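Local structure of DNA primase (Aquifex aeolicus, 2AU3) at residues T367-F370 and R371-G375; V396-E399 and I400-K404; E27-S31 and N32-N36. The protein probably synthesises the short RNA primers from which DNA polymerase starts during DNA replication, as a zinc-binding RNA polymerase of the DnaG family. All blocks are in the same frame, centred on the assembly; numbering follows the deposited sequence.

Contact 1. Residues T367-F370 and R371-G375; sequences TREF and RYYLG
Arg-371 N donates to Thr-367 O at 2.9 Å, and the three residues that follow repeat the bond one step further along: Tyr-372 N to Arg-368 O, Tyr-373 N to Glu-369 O and Leu-374 N to Phe-370 O. These are successive i-to-i+4 bonds of a single helix, 363-374. The bond from Tyr-373 is the shortest, 2.8 Å from its N to Glu-369 O, and is nearly straight.

Glu-369 and Tyr-373, joined by that bond, lie side by side and point the same way. The i, i+4 spacing sets them on the same side of the helix, and a shared first torsion, CG opposite the carbonyl carbon and next to the backbone N (chi1 -89° and -72°), turns both chains alike. Their polar ends come near without bonding: Glu-369 OE2 is 3.8 Å from Tyr-373 OH, with carboxylate and ring planes 55° apart. The carboxylate also has a long and weak ion pair with Lys-305 of helix 298-313. Tyr-372 CD2 lies over one face of the Tyr-373 ring, offset toward its rim. Tyr-373 also packs on Ile-308 and Leu-312 of helix 298-313 and on Phe-352 of helix 351-358. Cutting Tyr-373 back to an alanine is likely to open a gap between these helices and to leave the Glu-369 side chain without its flanking ring.

On another side of the helix, Phe-370 and Leu-374 cross at a slant as the apolar pair, CE2 of the ring 3.8 Å from CD2 of the leucine. Phe-370 stacks on Phe-390, and Leu-374 reaches Leu-386 and Ala-387, all of helix 380-394. Glu-369 and Tyr-373 on one flank, Phe-370 and Leu-374 on another, give the i, i+4 pairing of an alpha helix partly buried among neighbouring helices, here within the helical domain of DnaG.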
loop_
_atom_site.group_PDB
_atom_site.type_symbol
_atom_site.label_atom_id
_atom_site.label_comp_id
_atom_site.label_asym_id
_atom_site.label_seq_id
_atom_site.Cartn_x
_atom_site.Cartn_y
_atom_site.Cartn_z
ATOM N N THR A 367 -4.123 -23.221 27.722
ATOM C CA THR A 367 -4.391 -24.451 26.986
ATOM C C THR A 367 -5.493 -24.176 25.974
ATOM O O THR A 367 -5.426 -24.641 24.838
ATOM C CB THR A 367 -4.818 -25.576 27.934
ATOM O OG1 THR A 367 -3.693 -26.008 28.707
ATOM C CG2 THR A 367 -5.227 -26.835 27.136
ATOM N N ARG A 368 -6.502 -23.410 26.399
ATOM C CA ARG A 368 -7.622 -23.049 25.533
ATOM C C ARG A 368 -7.122 -22.367 24.268
ATOM O O ARG A 368 -7.528 -22.722 23.156
ATOM C CB ARG A 368 -8.566 -22.099 26.269
ATOM C CG ARG A 368 -10.004 -22.532 26.219
ATOM C CD ARG A 368 -10.956 -21.433 25.741
ATOM N NE ARG A 368 -11.543 -20.735 26.877
ATOM C CZ ARG A 368 -12.528 -19.856 26.803
ATOM N NH1 ARG A 368 -13.068 -19.516 25.635
ATOM N NH2 ARG A 368 -12.968 -19.311 27.917
ATOM N N GLU A 369 -6.228 -21.389 24.459
ATOM C CA GLU A 369 -5.695 -20.591 23.359
ATOM C C GLU A 369 -4.859 -21.468 22.456
ATOM O O GLU A 369 -5.062 -21.493 21.256
ATOM C CB GLU A 369 -4.825 -19.449 23.893
ATOM C CG GLU A 369 -5.577 -18.161 24.188
ATOM C CD GLU A 369 -4.676 -16.929 24.082
ATOM O OE1 GLU A 369 -3.619 -16.901 24.770
ATOM O OE2 GLU A 369 -5.029 -15.995 23.318
ATOM N N PHE A 370 -3.935 -22.198 23.061
ATOM C CA PHE A 370 -3.054 -23.109 22.333
ATOM C C PHE A 370 -3.828 -24.087 21.447
ATOM O O PHE A 370 -3.540 -24.211 20.244
ATOM C CB PHE A 370 -2.178 -23.879 23.307
ATOM C CG PHE A 370 -1.119 -24.722 22.644
ATOM C CD1 PHE A 370 0.107 -24.174 22.298
ATOM C CD2 PHE A 370 -1.332 -26.075 22.407
ATOM C CE1 PHE A 370 1.097 -24.968 21.698
ATOM C CE2 PHE A 370 -0.351 -26.860 21.807
ATOM C CZ PHE A 370 0.850 -26.302 21.447
ATOM N N ARG A 371 -4.807 -24.768 22.028
ATOM C CA ARG A 371 -5.571 -25.747 21.270
ATOM C C ARG A 371 -6.423 -25.062 20.206
ATOM O O ARG A 371 -6.578 -25.584 19.127
ATOM C CB ARG A 371 -6.394 -26.655 22.190
ATOM C CG ARG A 371 -7.875 -26.378 22.217
ATOM C CD ARG A 371 -8.634 -27.039 23.400
ATOM N NE ARG A 371 -9.208 -28.328 23.025
ATOM C CZ ARG A 371 -10.221 -28.919 23.648
ATOM N NH1 ARG A 371 -10.792 -28.351 24.709
ATOM N NH2 ARG A 371 -10.656 -30.096 23.218
ATOM N N TYR A 372 -6.943 -23.877 20.509
ATOM C CA TYR A 372 -7.641 -23.074 19.498
ATOM C C TYR A 372 -6.721 -22.684 18.316
ATOM O O TYR A 372 -7.064 -22.909 17.170
ATOM C CB TYR A 372 -8.264 -21.852 20.153
ATOM C CG TYR A 372 -8.821 -20.818 19.209
ATOM C CD1 TYR A 372 -10.091 -20.966 18.644
ATOM C CD2 TYR A 372 -8.105 -19.669 18.920
ATOM C CE1 TYR A 372 -10.613 -20.007 17.788
ATOM C CE2 TYR A 372 -8.622 -18.697 18.081
ATOM C CZ TYR A 372 -9.864 -18.875 17.505
ATOM O OH TYR A 372 -10.361 -17.913 16.668
ATOM N N TYR A 373 -5.565 -22.090 18.586
ATOM C CA TYR A 373 -4.669 -21.713 17.476
ATOM C C TYR A 373 -4.179 -22.915 16.697
ATOM O O TYR A 373 -4.049 -22.869 15.474
ATOM C CB TYR A 373 -3.473 -20.901 17.964
ATOM C CG TYR A 373 -3.845 -19.521 18.361
ATOM C CD1 TYR A 373 -4.647 -18.747 17.541
ATOM C CD2 TYR A 373 -3.445 -19.006 19.596
ATOM C CE1 TYR A 373 -5.039 -17.473 17.920
ATOM C CE2 TYR A 373 -3.810 -17.735 19.988
ATOM C CZ TYR A 373 -4.603 -16.966 19.141
ATOM O OH TYR A 373 -4.986 -15.700 19.511
ATOM N N LEU A 374 -3.882 -23.984 17.423
ATOM C CA LEU A 374 -3.465 -25.244 16.810
ATOM C C LEU A 374 -4.389 -25.726 15.708
ATOM O O LEU A 374 -3.920 -26.367 14.752
ATOM C CB LEU A 374 -3.334 -26.332 17.870
ATOM C CG LEU A 374 -2.120 -27.248 17.706
ATOM C CD1 LEU A 374 -0.853 -26.451 17.657
ATOM C CD2 LEU A 374 -2.064 -28.327 18.793
ATOM N N GLY A 375 -5.687 -25.438 15.840
ATOM C CA GLY A 375 -6.688 -25.920 14.912
ATOM C C GLY A 375 -6.656 -25.227 13.553
ATOM O O GLY A 375 -7.453 -25.552 12.672
#

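Contact 2. Residues V396-E399 and I400-K404; sequences VPME and ILLMK
Val-396 meets Ile-400 and Leu-401 at about a right angle, and a single methyl serves both. With CG1 opposite the backbone N (chi1 -177°), that methyl turns toward the following helical turn, where it lies 3.7 Å from Ile-400 CG2 and also 3.7 Å from Leu-401 CD2. Ile-400 has a second apolar neighbour in Pro-397: these two side chains run alongside each other in the same direction, with Ile-400 CG1 resting 3.9 Å from Pro-397 CD.

Pro-397 is the N-cap of helix 398-401, and its carbonyl oxygen receives two N-H groups. Leu-401 N approaches in line with the carbonyl at 3.2 Å from Pro-397 O, whereas Ile-400 N, at 2.9 Å from the same oxygen, stands above the carbonyl plane, bent to 134° at the hydrogen. The short helix ends in a Schellman motif, with Met-403 at positive phi as its C-prime residue: Lys-404 N bonds to Glu-399 O at 2.9 Å, and Met-403 N to Ile-400 O. This closure brings CB of Lys-404 to 4.0 Å from CB of Glu-399.

Met-398 and Leu-402 lie side by side and point alike. The methionine chain folds at both chi2 and chi3, curling its methyl back until CE is 4.1 Å from Leu-402 CD1. The same pair is tied through the backbone by Leu-402 N to Met-398 O. Behind these side chains stands helix 380-394: Met-398 packs on Ala-387 and His-391, Leu-401 on Phe-390, and the ring nitrogen ND1 of His-391 is hydrogen-bonded to Val-396 O.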
loop_
_atom_site.group_PDB
_atom_site.type_symbol
_atom_site.label_atom_id
_atom_site.label_comp_id
_atom_site.label_asym_id
_atom_site.label_seq_id
_atom_site.Cartn_x
_atom_site.Cartn_y
_atom_site.Cartn_z
ATOM N N VAL A 396 -1.087 -32.141 29.589
ATOM C CA VAL A 396 -2.429 -32.069 29.038
ATOM C C VAL A 396 -2.571 -33.159 27.969
ATOM O O VAL A 396 -1.719 -33.262 27.086
ATOM C CB VAL A 396 -2.731 -30.664 28.477
ATOM C CG1 VAL A 396 -4.175 -30.577 27.963
ATOM C CG2 VAL A 396 -2.505 -29.621 29.556
ATOM N N PRO A 397 -3.603 -34.003 28.087
ATOM C CA PRO A 397 -3.761 -35.162 27.193
ATOM C C PRO A 397 -3.810 -34.757 25.717
ATOM O O PRO A 397 -4.423 -33.748 25.365
ATOM C CB PRO A 397 -5.096 -35.775 27.640
ATOM C CG PRO A 397 -5.247 -35.340 29.076
ATOM C CD PRO A 397 -4.679 -33.938 29.097
ATOM N N MET A 398 -3.133 -35.534 24.880
ATOM C CA MET A 398 -3.067 -35.277 23.451
ATOM C C MET A 398 -4.453 -35.082 22.810
ATOM O O MET A 398 -4.614 -34.316 21.848
ATOM C CB MET A 398 -2.290 -36.407 22.754
ATOM C CG MET A 398 -0.764 -36.292 22.904
ATOM S SD MET A 398 -0.082 -34.736 22.214
ATOM C CE MET A 398 -0.476 -34.941 20.489
ATOM N N GLU A 399 -5.450 -35.763 23.363
ATOM C CA GLU A 399 -6.804 -35.719 22.834
ATOM C C GLU A 399 -7.548 -34.424 23.203
ATOM O O GLU A 399 -8.481 -34.024 22.504
ATOM C CB GLU A 399 -7.605 -36.987 23.222
ATOM C CG GLU A 399 -7.122 -37.739 24.474
ATOM C CD GLU A 399 -5.818 -38.514 24.273
ATOM O OE1 GLU A 399 -5.788 -39.452 23.433
ATOM O OE2 GLU A 399 -4.818 -38.192 24.961
ATOM N N ILE A 400 -7.117 -33.761 24.277
ATOM C CA ILE A 400 -7.607 -32.416 24.609
ATOM C C ILE A 400 -7.016 -31.381 23.636
ATOM O O ILE A 400 -7.736 -30.562 23.059
ATOM C CB ILE A 400 -7.236 -32.028 26.081
ATOM C CG1 ILE A 400 -7.927 -32.944 27.112
ATOM C CG2 ILE A 400 -7.509 -30.533 26.344
ATOM C CD1 ILE A 400 -9.444 -33.121 26.921
ATOM N N LEU A 401 -5.697 -31.446 23.459
ATOM C CA LEU A 401 -4.971 -30.549 22.578
ATOM C C LEU A 401 -5.362 -30.662 21.099
ATOM O O LEU A 401 -5.356 -29.668 20.374
ATOM C CB LEU A 401 -3.461 -30.756 22.732
ATOM C CG LEU A 401 -2.872 -30.589 24.138
ATOM C CD1 LEU A 401 -1.379 -30.923 24.113
ATOM C CD2 LEU A 401 -3.124 -29.170 24.673
ATOM N N LEU A 402 -5.685 -31.868 20.654
ATOM C CA LEU A 402 -6.073 -32.077 19.259
ATOM C C LEU A 402 -7.586 -31.919 19.039
ATOM O O LEU A 402 -8.086 -32.143 17.930
ATOM C CB LEU A 402 -5.568 -33.427 18.755
ATOM C CG LEU A 402 -4.047 -33.542 18.659
ATOM C CD1 LEU A 402 -3.642 -34.766 17.853
ATOM C CD2 LEU A 402 -3.426 -32.272 18.046
ATOM N N MET A 403 -8.289 -31.499 20.094
ATOM C CA MET A 403 -9.733 -31.263 20.072
ATOM C C MET A 403 -10.526 -32.497 19.612
ATOM O O MET A 403 -11.530 -32.377 18.894
ATOM C CB MET A 403 -10.091 -29.993 19.265
ATOM C CG MET A 403 -10.024 -28.691 20.099
ATOM S SD MET A 403 -10.556 -27.146 19.263
ATOM C CE MET A 403 -9.392 -27.038 17.942
ATOM N N LYS A 404 -10.053 -33.672 20.039
ATOM C CA LYS A 404 -10.715 -34.957 19.799
ATOM C C LYS A 404 -11.873 -35.147 20.773
ATOM O O LYS A 404 -11.658 -35.298 21.979
ATOM C CB LYS A 404 -9.729 -36.122 19.953
ATOM C CG LYS A 404 -8.332 -35.852 19.421
ATOM C CD LYS A 404 -7.626 -37.140 19.016
ATOM C CE LYS A 404 -6.602 -36.889 17.909
ATOM N NZ LYS A 404 -7.062 -37.327 16.572
#

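Contact 3. Residues E27-S31 and N32-N36; sequences EKVGS and NYRTN
The Tyr-33 ring is met obliquely by Lys-28, its partner across the hairpin: CD1 of the ring is 3.6 Å from Lys-28 CA, and further out Tyr-33 OH is 3.4 Å from Lys-28 CD. The lysine chain thus follows the ring from CD1 to the hydroxyl with its methylenes, while its ammonium, far from the ring centre, is at most weakly attracted to it; NZ bonds to Gly-30 O at 2.8 Å.

The other flat group, the Arg-34 guanidinium, holds water 1 at its edge and in its plane, NE donating to it. Glu-27 OE1 comes obliquely, 3.5 Å from Arg-34 NH2, in a salt bridge whose carboxylate and guanidinium planes are 66° apart. The water also donates to Glu-27 OE1, bridging the two charges a second time. Arg-34 CG stands between the backbone N and the carbonyl carbon (chi1 84°), and the extended chain beyond it carries the guanidinium alongside the glutamate. Val-29 CG1 crosses this chain near its root, 4.0 Å from Arg-34 CB.

In the backbone, Glu-27 and Arg-34 form an antiparallel hydrogen-bonded pair, with Arg-34 N 2.9 Å from Glu-27 O and a matching bond the other way. Lys-28 and Tyr-33 make the non-hydrogen-bonded pair between it and the next, Val-29 with Asn-32. That last pair closes a type II' turn, in which Gly-30 takes the positive phi (59°) that favours glycine. Strand 32-35 continues the sheet through backbone hydrogen bonds of Tyr-33 with Val-49 and of Thr-35 with Phe-47. A beta hairpin with a two-residue type II' loop thus forms one end of the five-stranded antiparallel sheet in the CHC2 zinc-binding domain, strand 27-29 being outermost within the chain and the Arg-34 side chain about 11 Å from the zinc ion.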
loop_
_atom_site.group_PDB
_atom_site.type_symbol
_atom_site.label_atom_id
_atom_site.label_comp_id
_atom_site.label_asym_id
_atom_site.label_seq_id
_atom_site.Cartn_x
_atom_site.Cartn_y
_atom_site.Cartn_z
ATOM N N GLU A 27 22.427 10.537 -16.951
ATOM C CA GLU A 27 23.680 9.960 -16.477
ATOM C C GLU A 27 23.389 8.598 -15.868
ATOM O O GLU A 27 22.444 8.457 -15.099
ATOM C CB GLU A 27 24.314 10.837 -15.396
ATOM C CG GLU A 27 25.698 10.333 -14.971
ATOM C CD GLU A 27 26.136 10.797 -13.589
ATOM O OE1 GLU A 27 25.373 11.545 -12.926
ATOM O OE2 GLU A 27 27.262 10.409 -13.162
ATOM N N LYS A 28 24.205 7.602 -16.199
ATOM C CA LYS A 28 24.015 6.264 -15.672
ATOM C C LYS A 28 24.545 6.212 -14.250
ATOM O O LYS A 28 25.724 6.453 -14.029
ATOM C CB LYS A 28 24.738 5.222 -16.534
ATOM C CG LYS A 28 24.227 3.784 -16.281
ATOM C CD LYS A 28 24.221 2.955 -17.568
ATOM C CE LYS A 28 23.537 1.588 -17.378
ATOM N NZ LYS A 28 23.916 0.937 -16.103
ATOM N N VAL A 29 23.665 5.920 -13.298
ATOM C CA VAL A 29 24.039 5.766 -11.879
ATOM C C VAL A 29 23.624 4.346 -11.473
ATOM O O VAL A 29 22.429 4.032 -11.412
ATOM C CB VAL A 29 23.375 6.867 -10.978
ATOM C CG1 VAL A 29 21.859 6.805 -11.075
ATOM C CG2 VAL A 29 23.811 6.742 -9.518
ATOM N N GLY A 30 24.600 3.466 -11.286
ATOM C CA GLY A 30 24.294 2.055 -11.077
ATOM C C GLY A 30 23.517 1.477 -12.254
ATOM O O GLY A 30 23.916 1.663 -13.422
ATOM N N SER A 31 22.385 0.823 -11.955
ATOM C CA SER A 31 21.525 0.244 -12.981
ATOM C C SER A 31 20.476 1.235 -13.475
ATOM O O SER A 31 19.684 0.902 -14.352
ATOM C CB SER A 31 20.823 -1.014 -12.459
ATOM O OG SER A 31 19.801 -0.681 -11.539
ATOM N N ASN A 32 20.459 2.433 -12.885
ATOM C CA ASN A 32 19.457 3.430 -13.188
ATOM C C ASN A 32 20.090 4.596 -13.955
ATOM O O ASN A 32 21.311 4.626 -14.157
ATOM C CB ASN A 32 18.778 3.927 -11.902
ATOM C CG ASN A 32 18.044 2.804 -11.152
ATOM O OD1 ASN A 32 17.135 2.184 -11.684
ATOM N ND2 ASN A 32 18.476 2.528 -9.920
ATOM N N TYR A 33 19.251 5.533 -14.391
ATOM C CA TYR A 33 19.722 6.813 -14.918
ATOM C C TYR A 33 19.143 7.911 -14.074
ATOM O O TYR A 33 18.061 7.758 -13.512
ATOM C CB TYR A 33 19.304 7.009 -16.374
ATOM C CG TYR A 33 19.982 6.058 -17.321
ATOM C CD1 TYR A 33 21.201 6.383 -17.902
ATOM C CD2 TYR A 33 19.402 4.834 -17.644
ATOM C CE1 TYR A 33 21.836 5.511 -18.773
ATOM C CE2 TYR A 33 20.028 3.955 -18.521
ATOM C CZ TYR A 33 21.241 4.304 -19.091
ATOM O OH TYR A 33 21.898 3.432 -19.950
ATOM N N ARG A 34 19.881 9.007 -13.947
ATOM C CA ARG A 34 19.374 10.149 -13.225
ATOM C C ARG A 34 19.736 11.440 -13.949
ATOM O O ARG A 34 20.682 11.477 -14.758
ATOM C CB ARG A 34 19.870 10.165 -11.774
ATOM C CG ARG A 34 21.226 10.775 -11.626
ATOM C CD ARG A 34 21.610 11.208 -10.217
ATOM N NE ARG A 34 22.994 11.698 -10.252
ATOM C CZ ARG A 34 23.882 11.538 -9.286
ATOM N NH1 ARG A 34 23.557 10.903 -8.172
ATOM N NH2 ARG A 34 25.107 12.002 -9.442
ATOM N N THR A 35 18.964 12.481 -13.658
ATOM C CA THR A 35 19.145 13.800 -14.258
ATOM C C THR A 35 18.363 14.792 -13.393
ATOM O O THR A 35 17.772 14.394 -12.374
ATOM C CB THR A 35 18.654 13.786 -15.735
ATOM O OG1 THR A 35 18.939 15.044 -16.370
ATOM C CG2 THR A 35 17.149 13.680 -15.811
ATOM N N ASN A 36 18.393 16.079 -13.734
ATOM C CA ASN A 36 17.626 17.045 -12.945
ATOM C C ASN A 36 16.199 17.007 -13.434
ATOM O O ASN A 36 15.952 16.897 -14.639
ATOM C CB ASN A 36 18.173 18.480 -13.051
ATOM C CG ASN A 36 19.652 18.576 -12.740
ATOM O OD1 ASN A 36 20.053 18.735 -11.587
ATOM N ND2 ASN A 36 20.471 18.523 -13.775
HETATM O O HOH W 1 22.657 13.330 -12.775
#

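In the fold
Contacts 1 and 2 belong to the same helical domain, their centres 10 Å apart, and they touch: Arg-371 NE approaches Ile-400 O to 2.7 Å, and Leu-374 lies close to the backbone of Leu-401. Both also lean on helix 380-394. Contact 1 is partly buried, with aromatic and leucine side chains facing several helices, whereas contact 2 is a surface element whose aliphatic pairs accompany the start and stop of a very short helix. Contact 3 stands about 54 Å from contact 1, between centres, across the chain's centre in the zinc-binding domain. Also at the surface, it relies on strand pairing, a salt bridge and water.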